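Local coordinates for protein phospholipase C-beta (PLC-beta) (PDB 3QR0) that is a multidomain phospholipase C of the beta class from cuttlefish, combining PH, EF-hand-like, calcium-bearing TIM-barrel and C2 regions in one chain, at residues Trp155-Tyr159 and Phe213-Phe219; Ile11-Trp15 and Met316-Asp320; Phe636-Glu641 and Gly677-Asp681. All coordinates share one frame; numbering follows the deposited sequence.

Contact 2 starts at the first modelled residue: Ile11-Trp15 meets Met316-Asp320 some 300 residues later, closing a loop that takes in the PH domain and the EF-hand-like region and bringing the first modelled residues to the short helix 316-319. Contact 1 lies wholly within that loop and joins helix 151-165 to helix 215-225 of the EF-hand-like region; the nearest atoms of contacts 1 and 2 are about 7 Å apart, without touching. Contact 3 opens only after both have closed, and its short loop ties Phe636-Glu641 to the C2 segment Gly677-Asp681. Its centre is about 47 Å from that of contact 1, on the opposite side of the chain's centre.

Contact 1 (Trp155-Tyr159 and Phe213-Phe219); sequences WEKLY and FDFDTFF
Phe218 and Trp155 form the apolar centre, the phenyl ring in an offset stack on the five-membered ring of the indole, with centroids 4.3 Å apart and planes at 17°. Phe218 CE2 sits off-centre over one indole face. The edge of this stack is pinned by Trp155 NE1, which donates to Phe218 O at 3.1 Å; the oxygen lies in the indole plane, yet the N-H arrives from above the carbonyl plane. At the edge of the phenyl ring lies Leu158 CD2, 3.9 Å from Phe218 CZ. Tyr159 extends the cluster: its CB packs on Phe218 CD2, and its ring face receives the edge of Phe215. Phe215 CB stands almost on the ring normal, 4.2 Å from the Tyr159 centroid, a CH-pi contact. A chi1 of -178° swings the Phe215 ring away from its backbone N, taking CE1 to Glu156 CA and CB. These aromatics fill the space between helices 151-165 and 215-225 of the EF-hand-like region; Tyr222 continues the cluster edge-to-face with Trp155. The Phe213 ring lies nearly parallel to that of Tyr159 but barely overlaps it, Tyr159 CE1 to Phe213 CD2 being 3.5 Å, and stacks with Trp200. Farther out, Tyr159 OH meets a lone pair of Phe213 O at 2.6 Å, in the carbonyl plane. At the start of the second helix Asp214 is the N-cap, its OD2 accepting from Thr217 N at 2.9 Å and its OD1 from Thr217 OG1.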
loop_
_atom_site.group_PDB
_atom_site.type_symbol
_atom_site.label_atom_id
_atom_site.label_comp_id
_atom_site.label_asym_id
_atom_site.label_seq_id
_atom_site.Cartn_x
_atom_site.Cartn_y
_atom_site.Cartn_z
ATOM N N TRP A 155 13.846 -15.161 -2.447
ATOM C CA TRP A 155 15.012 -15.917 -2.877
ATOM C C TRP A 155 14.629 -16.780 -4.081
ATOM O O TRP A 155 15.400 -16.894 -5.032
ATOM C CB TRP A 155 15.536 -16.778 -1.729
ATOM C CG TRP A 155 16.936 -17.261 -1.914
ATOM C CD1 TRP A 155 17.353 -18.560 -1.969
ATOM C CD2 TRP A 155 18.108 -16.455 -2.058
ATOM N NE1 TRP A 155 18.715 -18.612 -2.142
ATOM C CE2 TRP A 155 19.204 -17.334 -2.202
ATOM C CE3 TRP A 155 18.340 -15.075 -2.087
ATOM C CZ2 TRP A 155 20.513 -16.881 -2.367
ATOM C CZ3 TRP A 155 19.643 -14.622 -2.247
ATOM C CH2 TRP A 155 20.713 -15.528 -2.386
ATOM N N GLU A 156 13.434 -17.367 -4.033
ATOM C CA GLU A 156 12.902 -18.149 -5.147
ATOM C C GLU A 156 12.639 -17.282 -6.392
ATOM O O GLU A 156 12.857 -17.729 -7.515
ATOM C CB GLU A 156 11.624 -18.883 -4.725
ATOM C CG GLU A 156 11.127 -19.902 -5.741
ATOM C CD GLU A 156 9.791 -20.519 -5.358
ATOM O OE1 GLU A 156 8.898 -19.789 -4.877
ATOM O OE2 GLU A 156 9.627 -21.736 -5.560
ATOM N N LYS A 157 12.171 -16.055 -6.190
ATOM C CA LYS A 157 12.026 -15.084 -7.284
ATOM C C LYS A 157 13.357 -14.843 -8.006
ATOM O O LYS A 157 13.423 -14.876 -9.240
ATOM C CB LYS A 157 11.475 -13.760 -6.754
ATOM C CG LYS A 157 11.407 -12.646 -7.785
ATOM C CD LYS A 157 10.470 -11.531 -7.340
ATOM C CE LYS A 157 10.575 -10.321 -8.259
ATOM N NZ LYS A 157 9.562 -9.277 -7.923
ATOM N N LEU A 158 14.411 -14.611 -7.228
ATOM C CA LEU A 158 15.758 -14.475 -7.770
ATOM C C LEU A 158 16.174 -15.748 -8.510
ATOM O O LEU A 158 16.779 -15.676 -9.587
ATOM C CB LEU A 158 16.761 -14.163 -6.651
ATOM C CG LEU A 158 18.239 -14.058 -7.031
ATOM C CD1 LEU A 158 18.451 -12.971 -8.079
ATOM C CD2 LEU A 158 19.088 -13.792 -5.800
ATOM N N TYR A 159 15.856 -16.905 -7.927
ATOM C CA TYR A 159 16.150 -18.194 -8.557
ATOM C C TYR A 159 15.485 -18.297 -9.930
ATOM O O TYR A 159 16.112 -18.731 -10.900
ATOM C CB TYR A 159 15.698 -19.365 -7.669
ATOM C CG TYR A 159 15.868 -20.721 -8.316
ATOM C CD1 TYR A 159 17.091 -21.375 -8.284
ATOM C CD2 TYR A 159 14.808 -21.340 -8.976
ATOM C CE1 TYR A 159 17.260 -22.619 -8.889
ATOM C CE2 TYR A 159 14.964 -22.589 -9.584
ATOM C CZ TYR A 159 16.193 -23.218 -9.534
ATOM O OH TYR A 159 16.365 -24.445 -10.128
ATOM N N PHE A 213 21.760 -26.687 -10.955
ATOM C CA PHE A 213 21.246 -25.451 -10.369
ATOM C C PHE A 213 19.798 -25.626 -9.892
ATOM O O PHE A 213 18.875 -25.011 -10.423
ATOM C CB PHE A 213 21.357 -24.322 -11.398
ATOM C CG PHE A 213 21.354 -22.941 -10.801
ATOM C CD1 PHE A 213 22.517 -22.398 -10.270
ATOM C CD2 PHE A 213 20.200 -22.172 -10.796
ATOM C CE1 PHE A 213 22.524 -21.116 -9.732
ATOM C CE2 PHE A 213 20.201 -20.892 -10.254
ATOM C CZ PHE A 213 21.367 -20.366 -9.725
ATOM N N ASP A 214 19.614 -26.481 -8.888
ATOM C CA ASP A 214 18.305 -26.683 -8.255
ATOM C C ASP A 214 18.098 -25.689 -7.111
ATOM O O ASP A 214 19.064 -25.164 -6.559
ATOM C CB ASP A 214 18.180 -28.117 -7.725
ATOM C CG ASP A 214 19.243 -28.455 -6.696
ATOM O OD1 ASP A 214 20.402 -28.712 -7.092
ATOM O OD2 ASP A 214 18.924 -28.459 -5.493
ATOM N N PHE A 215 16.842 -25.447 -6.742
ATOM C CA PHE A 215 16.539 -24.454 -5.706
ATOM C C PHE A 215 17.126 -24.800 -4.331
ATOM O O PHE A 215 17.601 -23.911 -3.622
ATOM C CB PHE A 215 15.031 -24.209 -5.573
ATOM C CG PHE A 215 14.691 -23.164 -4.549
ATOM C CD1 PHE A 215 14.995 -21.829 -4.779
ATOM C CD2 PHE A 215 14.107 -23.516 -3.338
ATOM C CE1 PHE A 215 14.705 -20.856 -3.826
ATOM C CE2 PHE A 215 13.814 -22.549 -2.382
ATOM C CZ PHE A 215 14.113 -21.216 -2.630
ATOM N N ASP A 216 17.095 -26.072 -3.947
ATOM C CA ASP A 216 17.589 -26.448 -2.617
ATOM C C ASP A 216 19.091 -26.213 -2.483
ATOM O O ASP A 216 19.564 -25.811 -1.422
ATOM C CB ASP A 216 17.207 -27.891 -2.268
ATOM C CG ASP A 216 15.728 -28.037 -1.936
ATOM O OD1 ASP A 216 15.056 -27.009 -1.711
ATOM O OD2 ASP A 216 15.232 -29.185 -1.896
ATOM N N THR A 217 19.831 -26.436 -3.564
ATOM C CA THR A 217 21.248 -26.079 -3.604
ATOM C C THR A 217 21.415 -24.558 -3.649
ATOM O O THR A 217 22.361 -24.016 -3.071
ATOM C CB THR A 217 21.952 -26.720 -4.808
ATOM O OG1 THR A 217 21.671 -28.124 -4.822
ATOM C CG2 THR A 217 23.456 -26.503 -4.732
ATOM N N PHE A 218 20.499 -23.870 -4.329
ATOM C CA PHE A 218 20.478 -22.403 -4.304
ATOM C C PHE A 218 20.260 -21.870 -2.880
ATOM O O PHE A 218 20.820 -20.836 -2.518
ATOM C CB PHE A 218 19.418 -21.839 -5.264
ATOM C CG PHE A 218 19.567 -20.359 -5.541
ATOM C CD1 PHE A 218 20.738 -19.856 -6.098
ATOM C CD2 PHE A 218 18.535 -19.475 -5.259
ATOM C CE1 PHE A 218 20.880 -18.491 -6.359
ATOM C CE2 PHE A 218 18.669 -18.107 -5.522
ATOM C CZ PHE A 218 19.841 -17.617 -6.069
ATOM N N PHE A 219 19.464 -22.570 -2.070
ATOM C CA PHE A 219 19.324 -22.197 -0.657
ATOM C C PHE A 219 20.616 -22.455 0.118
ATOM O O PHE A 219 20.979 -21.674 0.993
ATOM C CB PHE A 219 18.156 -22.914 0.026
ATOM C CG PHE A 219 17.903 -22.430 1.428
ATOM C CD1 PHE A 219 17.318 -21.189 1.649
ATOM C CD2 PHE A 219 18.288 -23.195 2.527
ATOM C CE1 PHE A 219 17.092 -20.724 2.945
ATOM C CE2 PHE A 219 18.067 -22.733 3.833
ATOM C CZ PHE A 219 17.470 -21.496 4.036
HETATM O O HOH W 1 14.733 -26.917 -8.388
#

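Contact 2 (Ile11-Trp15 and Met316-Asp320); sequences IELKW and MHRLD
Asp320 turns its side chain into the N-terminal segment, passing Ile11 and Leu13, which run alongside it in the opposite sense. It directly follows the short helix 316-319, on the connection between helix 299-307 of the EF-hand-like region and strand 332-334 of the TIM-barrel X region, so the contact lays the irregular N-terminal segment against that connection. Starting at the root, Asp320 CB lies 3.9 Å from Ile11 CD1 and equally close to Ile11 CG2. The next carbon, Asp320 CG, is 3.8 Å from the same CG2 methyl. With CG anti to the backbone N (chi1 -170°), the carboxylate is carried in among Ile11, Glu12 and Leu13. Of its oxygens, OD1 comes to 3.6 Å from Leu13 CG. The other, OD2, lies 3.5 Å from Glu12 N, a close approach without a hydrogen bond, and also borders Ile11 CA and CD1. The carboxylate of Glu12 is nearby but not in contact, its OE1 being 4.8 Å from Asp320 OD1; such like charges would be expected to disfavour each other mildly. Beyond the acid the contact is apolar. Leu13 crosses Leu319 at about a right angle and also packs on Leu144 and Leu145 of helix 144-147, with Met316 also on Leu145. Leu13 CD1 meets Leu319 CD2 at 3.8 Å, while Ile11 CD1 extends over the helix backbone to 3.8 Å from His317 CA.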
loop_
_atom_site.group_PDB
_atom_site.type_symbol
_atom_site.label_atom_id
_atom_site.label_comp_id
_atom_site.label_asym_id
_atom_site.label_seq_id
_atom_site.Cartn_x
_atom_site.Cartn_y
_atom_site.Cartn_z
ATOM N N ILE A 11 -9.893 -18.658 2.767
ATOM C CA ILE A 11 -9.182 -17.515 2.125
ATOM C C ILE A 11 -9.220 -17.645 0.595
ATOM O O ILE A 11 -8.831 -18.675 0.042
ATOM C CB ILE A 11 -7.709 -17.434 2.597
ATOM C CG1 ILE A 11 -7.632 -17.303 4.122
ATOM C CG2 ILE A 11 -7.001 -16.266 1.941
ATOM C CD1 ILE A 11 -8.275 -16.032 4.668
ATOM N N GLU A 12 -9.686 -16.592 -0.076
ATOM C CA GLU A 12 -9.863 -16.606 -1.533
ATOM C C GLU A 12 -8.584 -16.271 -2.310
ATOM O O GLU A 12 -8.532 -16.478 -3.522
ATOM C CB GLU A 12 -10.970 -15.627 -1.939
ATOM C CG GLU A 12 -12.342 -15.956 -1.361
ATOM C CD GLU A 12 -13.419 -14.963 -1.787
ATOM O OE1 GLU A 12 -13.068 -13.846 -2.235
ATOM O OE2 GLU A 12 -14.618 -15.302 -1.676
ATOM N N LEU A 13 -7.564 -15.759 -1.621
ATOM C CA LEU A 13 -6.304 -15.370 -2.270
ATOM C C LEU A 13 -5.557 -16.568 -2.855
ATOM O O LEU A 13 -5.431 -17.607 -2.204
ATOM C CB LEU A 13 -5.385 -14.656 -1.274
ATOM C CG LEU A 13 -5.844 -13.303 -0.734
ATOM C CD1 LEU A 13 -4.845 -12.806 0.300
ATOM C CD2 LEU A 13 -6.015 -12.280 -1.857
ATOM N N LYS A 14 -5.047 -16.404 -4.075
ATOM C CA LYS A 14 -4.309 -17.458 -4.765
ATOM C C LYS A 14 -2.989 -16.927 -5.315
ATOM O O LYS A 14 -2.891 -15.759 -5.679
ATOM C CB LYS A 14 -5.166 -18.020 -5.905
ATOM C CG LYS A 14 -6.419 -18.750 -5.417
ATOM C CD LYS A 14 -7.530 -18.768 -6.456
ATOM C CE LYS A 14 -8.835 -19.259 -5.843
ATOM N NZ LYS A 14 -9.952 -19.274 -6.833
ATOM N N TRP A 15 -1.974 -17.786 -5.369
ATOM C CA TRP A 15 -0.700 -17.427 -5.991
ATOM C C TRP A 15 -0.902 -17.291 -7.503
ATOM O O TRP A 15 -1.840 -17.875 -8.045
ATOM C CB TRP A 15 0.356 -18.494 -5.700
ATOM C CG TRP A 15 0.735 -18.567 -4.261
ATOM C CD1 TRP A 15 0.252 -19.438 -3.324
ATOM C CD2 TRP A 15 1.676 -17.729 -3.587
ATOM N NE1 TRP A 15 0.846 -19.196 -2.107
ATOM C CE2 TRP A 15 1.726 -18.153 -2.242
ATOM C CE3 TRP A 15 2.495 -16.667 -3.994
ATOM C CZ2 TRP A 15 2.554 -17.544 -1.296
ATOM C CZ3 TRP A 15 3.321 -16.065 -3.055
ATOM C CH2 TRP A 15 3.341 -16.504 -1.720
ATOM N N MET A 316 -2.989 -13.548 7.094
ATOM C CA MET A 316 -3.691 -13.794 5.836
ATOM C C MET A 316 -5.192 -13.505 5.927
ATOM O O MET A 316 -5.774 -13.016 4.963
ATOM C CB MET A 316 -3.428 -15.222 5.339
ATOM C CG MET A 316 -1.994 -15.430 4.853
ATOM S SD MET A 316 -1.585 -14.402 3.410
ATOM C CE MET A 316 0.201 -14.265 3.563
ATOM N N HIS A 317 -5.797 -13.769 7.086
ATOM C CA HIS A 317 -7.221 -13.482 7.292
ATOM C C HIS A 317 -7.530 -11.975 7.216
ATOM O O HIS A 317 -8.649 -11.588 6.872
ATOM C CB HIS A 317 -7.736 -14.094 8.617
ATOM C CG HIS A 317 -7.229 -13.409 9.850
ATOM N ND1 HIS A 317 -5.967 -13.631 10.363
ATOM C CD2 HIS A 317 -7.815 -12.504 10.672
ATOM C CE1 HIS A 317 -5.797 -12.891 11.444
ATOM N NE2 HIS A 317 -6.902 -12.196 11.654
ATOM N N ARG A 318 -6.539 -11.135 7.525
ATOM C CA ARG A 318 -6.677 -9.681 7.386
ATOM C C ARG A 318 -6.319 -9.188 5.984
ATOM O O ARG A 318 -6.918 -8.236 5.496
ATOM C CB ARG A 318 -5.803 -8.950 8.410
ATOM C CG ARG A 318 -6.328 -9.008 9.837
ATOM C CD ARG A 318 -5.819 -7.824 10.676
ATOM N NE ARG A 318 -6.378 -6.529 10.254
ATOM C CZ ARG A 318 -5.701 -5.530 9.667
ATOM N NH1 ARG A 318 -4.397 -5.623 9.395
ATOM N NH2 ARG A 318 -6.340 -4.408 9.343
ATOM N N LEU A 319 -5.326 -9.815 5.356
ATOM C CA LEU A 319 -4.899 -9.442 4.007
ATOM C C LEU A 319 -6.017 -9.701 3.004
ATOM O O LEU A 319 -6.282 -8.880 2.134
ATOM C CB LEU A 319 -3.650 -10.232 3.598
ATOM C CG LEU A 319 -3.051 -9.925 2.219
ATOM C CD1 LEU A 319 -2.541 -8.492 2.149
ATOM C CD2 LEU A 319 -1.933 -10.903 1.895
ATOM N N ASP A 320 -6.663 -10.856 3.150
ATOM C CA ASP A 320 -7.817 -11.240 2.338
ATOM C C ASP A 320 -8.955 -10.249 2.561
ATOM O O ASP A 320 -9.000 -9.568 3.584
ATOM C CB ASP A 320 -8.253 -12.664 2.724
ATOM C CG ASP A 320 -9.281 -13.256 1.772
ATOM O OD1 ASP A 320 -9.191 -13.026 0.551
ATOM O OD2 ASP A 320 -10.178 -13.976 2.252
#

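Contact 3 (Phe636-Glu641 and Gly677-Asp681)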
loop_
_atom_site.group_PDB
_atom_site.type_symbol
_atom_site.label_atom_id
_atom_site.label_comp_id
_atom_site.label_asym_id
_atom_site.label_seq_id
_atom_site.Cartn_x
_atom_site.Cartn_y
_atom_site.Cartn_z
ATOM N N PHE A 636 -16.359 7.892 23.898
ATOM C CA PHE A 636 -14.917 7.674 23.767
ATOM C C PHE A 636 -14.173 8.986 23.512
ATOM O O PHE A 636 -14.457 9.690 22.546
ATOM C CB PHE A 636 -14.632 6.690 22.633
ATOM C CG PHE A 636 -13.170 6.549 22.308
ATOM C CD1 PHE A 636 -12.279 6.083 23.264
ATOM C CD2 PHE A 636 -12.683 6.891 21.052
ATOM C CE1 PHE A 636 -10.927 5.950 22.975
ATOM C CE2 PHE A 636 -11.332 6.763 20.754
ATOM C CZ PHE A 636 -10.451 6.290 21.725
ATOM N N ASP A 637 -13.231 9.303 24.400
ATOM C CA ASP A 637 -12.364 10.463 24.252
ATOM C C ASP A 637 -11.019 9.979 23.692
ATOM O O ASP A 637 -10.258 9.320 24.402
ATOM C CB ASP A 637 -12.182 11.158 25.610
ATOM C CG ASP A 637 -11.297 12.393 25.535
ATOM O OD1 ASP A 637 -10.797 12.731 24.439
ATOM O OD2 ASP A 637 -11.105 13.038 26.590
ATOM N N PRO A 638 -10.732 10.284 22.411
ATOM C CA PRO A 638 -9.463 9.860 21.819
ATOM C C PRO A 638 -8.217 10.498 22.434
ATOM O O PRO A 638 -7.114 10.066 22.129
ATOM C CB PRO A 638 -9.602 10.271 20.348
ATOM C CG PRO A 638 -10.654 11.291 20.326
ATOM C CD PRO A 638 -11.605 10.915 21.405
ATOM N N PHE A 639 -8.389 11.504 23.291
ATOM C CA PHE A 639 -7.268 12.079 24.034
ATOM C C PHE A 639 -7.034 11.410 25.390
ATOM O O PHE A 639 -6.204 11.874 26.171
ATOM C CB PHE A 639 -7.472 13.583 24.220
ATOM C CG PHE A 639 -7.438 14.345 22.939
ATOM C CD1 PHE A 639 -6.223 14.658 22.339
ATOM C CD2 PHE A 639 -8.613 14.738 22.317
ATOM C CE1 PHE A 639 -6.182 15.357 21.157
ATOM C CE2 PHE A 639 -8.581 15.436 21.131
ATOM C CZ PHE A 639 -7.363 15.748 20.547
ATOM N N THR A 640 -7.755 10.324 25.667
ATOM C CA THR A 640 -7.578 9.587 26.917
ATOM C C THR A 640 -6.149 9.057 27.042
ATOM O O THR A 640 -5.539 8.659 26.050
ATOM C CB THR A 640 -8.568 8.401 27.035
ATOM O OG1 THR A 640 -8.378 7.743 28.288
ATOM C CG2 THR A 640 -8.365 7.393 25.912
ATOM N N GLU A 641 -5.624 9.078 28.266
ATOM C CA GLU A 641 -4.306 8.517 28.571
ATOM C C GLU A 641 -4.428 7.263 29.441
ATOM O O GLU A 641 -3.424 6.733 29.923
ATOM C CB GLU A 641 -3.441 9.560 29.283
ATOM C CG GLU A 641 -3.379 10.903 28.571
ATOM C CD GLU A 641 -2.369 11.838 29.197
ATOM O OE1 GLU A 641 -1.157 11.544 29.100
ATOM O OE2 GLU A 641 -2.783 12.860 29.791
ATOM N N GLY A 677 -0.994 5.988 16.507
ATOM C CA GLY A 677 -2.331 5.575 16.922
ATOM C C GLY A 677 -2.968 6.728 17.655
ATOM O O GLY A 677 -2.895 7.860 17.194
ATOM N N LEU A 678 -3.568 6.460 18.811
ATOM C CA LEU A 678 -4.009 7.540 19.684
ATOM C C LEU A 678 -2.804 8.408 20.044
ATOM O O LEU A 678 -1.670 7.920 20.050
ATOM C CB LEU A 678 -4.656 7.001 20.961
ATOM C CG LEU A 678 -6.028 6.322 20.844
ATOM C CD1 LEU A 678 -6.586 6.072 22.238
ATOM C CD2 LEU A 678 -7.002 7.157 20.029
ATOM N N PRO A 679 -3.037 9.697 20.338
ATOM C CA PRO A 679 -1.930 10.562 20.734
ATOM C C PRO A 679 -1.077 9.961 21.853
ATOM O O PRO A 679 0.148 10.015 21.777
ATOM C CB PRO A 679 -2.636 11.838 21.203
ATOM C CG PRO A 679 -3.885 11.876 20.419
ATOM C CD PRO A 679 -4.301 10.447 20.219
ATOM N N THR A 680 -1.719 9.367 22.858
ATOM C CA THR A 680 -1.002 8.747 23.981
ATOM C C THR A 680 -0.160 7.524 23.575
ATOM O O THR A 680 0.755 7.135 24.299
ATOM C CB THR A 680 -1.978 8.344 25.118
ATOM O OG1 THR A 680 -1.248 8.127 26.333
ATOM C CG2 THR A 680 -2.764 7.086 24.756
ATOM N N ASP A 681 -0.474 6.922 22.428
ATOM C CA ASP A 681 0.252 5.752 21.921
ATOM C C ASP A 681 1.205 6.086 20.771
ATOM O O ASP A 681 1.869 5.194 20.237
ATOM C CB ASP A 681 -0.739 4.693 21.426
ATOM C CG ASP A 681 -1.603 4.121 22.538
ATOM O OD1 ASP A 681 -1.156 4.112 23.699
ATOM O OD2 ASP A 681 -2.733 3.670 22.245
HETATM O O HOH W 2 -4.743 9.731 23.563
HETATM O O HOH W 3 -0.224 10.527 27.018
#
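Leu678 and Phe636 approach from opposite directions and meet at the edge of the ring: Leu678 CD1 lies in the phenyl plane, 3.9 Å from Phe636 CZ, and CD2 reaches the same ring atom. Phe636 in turn makes an edge-to-face pair with Phe628. The branched end of Leu678 also borders the backbone of Pro638, its CD2 lying 3.6 Å from Pro638 O. Next along, Phe639 and Pro679 cross at a slant, Phe639 CD1 to Pro679 CG being 4.1 Å, and both also pack on Ala800 of helix 793-800. The first segment is folded into a type I turn from Asp637 to Thr640, with an Asx turn in which Asp637 OD1 accepts from Phe639 N. The second is the loop between strands 669-676 and 683-684 of the C2 domain, so the contact fits the chain that leads into strand 650-660 against a C2 loop. Thr680 divides its two branches. With OG1 anti to the backbone N (chi1 -163°), CG2 is turned to Thr640 O at 3.4 Å, while the hydroxyl faces the Glu641 side. No hydrogen bond passes directly between the segments, and water supplies the polar links. One molecule donates to Pro638 O and to Thr640 O and accepts from Thr680 N at 3.1 Å. A second lies 2.7 Å from Thr680 OG1 and donates to Glu641 OE1. The chemistry thus implies an interface joined by apolar packing and by water bridges, one between backbone groups and one between the Thr680 hydroxyl and the Glu641 carboxylate, with the Pro638 carbonyl shared by the packing and the first water.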